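Local structure of iron-sulfur cluster assembly scaffold protein IscU (Streptococcus pyogenes, 1SU0) at residues L130-N133 with A134-E137. The protein probably serves as the scaffold on which IscS assembles iron-sulfur clusters, which it then hands on to other proteins. Sequence-based numbering, arbitrary orientation.
Sequences LAWN and ALKE
W132 and L135 meet on the buried side of helix 122-139, one turn apart, with the six-membered part of the indole against one leucine methyl (CE3 of W132 to CD2 of L135, 4.4 Å). The methyl comes at the ring obliquely; with chi1 at -179° the L135 side chain extends away from its own backbone N, and this carries CD2 to the indole. Beyond this pair, W132 stacks on F94 of helix 84-97 and touches M75 of helix 66-79, while L135 reaches V79 and A87.

Four i to i+4 backbone hydrogen bonds join the two turns: A134 N to L130 O, L135 N to A131 O, K136 N to W132 O and E137 N to N133 O. The bond from K136 N to W132 O is the shortest of them, at 2.9 Å. W132 O also receives a weak bond from L135 N.

On the more open side, N133 and K136 run alongside each other in the same direction. The amide ND2 of N133 lies 4.1 Å from both CE and NZ of K136, a loose contact made by an extended lysine. E137 touches V33 and L35 of strand 33-36.

L130 and A134 face the antiparallel sheet, both touching L35 and I44, and the L130 side chain lies about 7 Å from the zinc ion bound by C40, D42, C65 and C127. The whole is an amphipathic helix packed between sheet and neighbouring helices in the NifU-like scaffold fold, and the same helix carries the metal ligand C127 about one turn before L130.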
loop_
_atom_site.group_PDB
_atom_site.type_symbol
_atom_site.label_atom_id
_atom_site.label_comp_id
_atom_site.label_asym_id
_atom_site.label_seq_id
_atom_site.Cartn_x
_atom_site.Cartn_y
_atom_site.Cartn_z
ATOM N N LEU A 130 -4.420 -2.460 -4.493
ATOM C CA LEU A 130 -4.338 -3.854 -4.065
ATOM C C LEU A 130 -3.818 -4.034 -2.643
ATOM O O LEU A 130 -4.431 -4.718 -1.825
ATOM C CB LEU A 130 -3.471 -4.667 -5.050
ATOM C CG LEU A 130 -3.280 -6.185 -4.821
ATOM C CD1 LEU A 130 -4.535 -6.924 -4.452
ATOM C CD2 LEU A 130 -2.687 -6.815 -6.067
ATOM N N ALA A 131 -2.685 -3.423 -2.347
ATOM C CA ALA A 131 -2.083 -3.536 -1.021
ATOM C C ALA A 131 -3.012 -2.976 0.054
ATOM O O ALA A 131 -3.199 -3.581 1.124
ATOM C CB ALA A 131 -0.792 -2.824 -0.987
ATOM N N TRP A 132 -3.599 -1.825 -0.244
ATOM C CA TRP A 132 -4.486 -1.183 0.699
ATOM C C TRP A 132 -5.661 -2.083 1.057
ATOM O O TRP A 132 -6.041 -2.152 2.209
ATOM C CB TRP A 132 -4.950 0.164 0.147
ATOM C CG TRP A 132 -3.838 1.132 0.095
ATOM C CD1 TRP A 132 -3.051 1.420 -0.987
ATOM C CD2 TRP A 132 -3.327 1.904 1.184
ATOM N NE1 TRP A 132 -2.091 2.331 -0.635
ATOM C CE2 TRP A 132 -2.250 2.664 0.686
ATOM C CE3 TRP A 132 -3.681 2.042 2.536
ATOM C CZ2 TRP A 132 -1.521 3.543 1.487
ATOM C CZ3 TRP A 132 -2.947 2.911 3.336
ATOM C CH2 TRP A 132 -1.891 3.653 2.807
ATOM N N ASN A 133 -6.184 -2.810 0.077
ATOM C CA ASN A 133 -7.337 -3.694 0.286
ATOM C C ASN A 133 -6.953 -4.977 0.994
ATOM O O ASN A 133 -7.768 -5.567 1.684
ATOM C CB ASN A 133 -8.034 -3.981 -1.047
ATOM C CG ASN A 133 -8.537 -2.703 -1.729
ATOM O OD1 ASN A 133 -9.074 -2.748 -2.830
ATOM N ND2 ASN A 133 -8.311 -1.552 -1.089
ATOM N N ALA A 134 -5.704 -5.403 0.849
ATOM C CA ALA A 134 -5.214 -6.565 1.596
ATOM C C ALA A 134 -5.026 -6.151 3.045
ATOM O O ALA A 134 -5.085 -6.980 3.951
ATOM C CB ALA A 134 -3.906 -7.104 1.010
ATOM N N LEU A 135 -4.800 -4.862 3.253
ATOM C CA LEU A 135 -4.738 -4.316 4.586
ATOM C C LEU A 135 -6.133 -4.288 5.181
ATOM O O LEU A 135 -6.327 -4.758 6.296
ATOM C CB LEU A 135 -4.145 -2.904 4.573
ATOM C CG LEU A 135 -4.019 -2.249 5.944
ATOM C CD1 LEU A 135 -3.273 -3.152 6.899
ATOM C CD2 LEU A 135 -3.306 -0.926 5.819
ATOM N N LYS A 136 -7.100 -3.733 4.448
ATOM C CA LYS A 136 -8.485 -3.650 4.928
ATOM C C LYS A 136 -8.964 -5.008 5.456
ATOM O O LYS A 136 -9.587 -5.103 6.519
ATOM C CB LYS A 136 -9.413 -3.196 3.804
ATOM C CG LYS A 136 -9.327 -1.697 3.452
ATOM C CD LYS A 136 -10.567 -1.337 2.654
ATOM C CE LYS A 136 -10.487 -0.009 1.967
ATOM N NZ LYS A 136 -11.534 -0.005 0.894
ATOM N N GLU A 137 -8.633 -6.059 4.710
ATOM C CA GLU A 137 -9.026 -7.409 5.072
ATOM C C GLU A 137 -8.298 -7.882 6.327
ATOM O O GLU A 137 -8.917 -8.498 7.214
ATOM C CB GLU A 137 -8.763 -8.372 3.920
ATOM C CG GLU A 137 -9.959 -8.573 2.996
ATOM C CD GLU A 137 -10.093 -7.459 1.967
ATOM O OE1 GLU A 137 -10.072 -6.257 2.358
ATOM O OE2 GLU A 137 -10.218 -7.806 0.762
#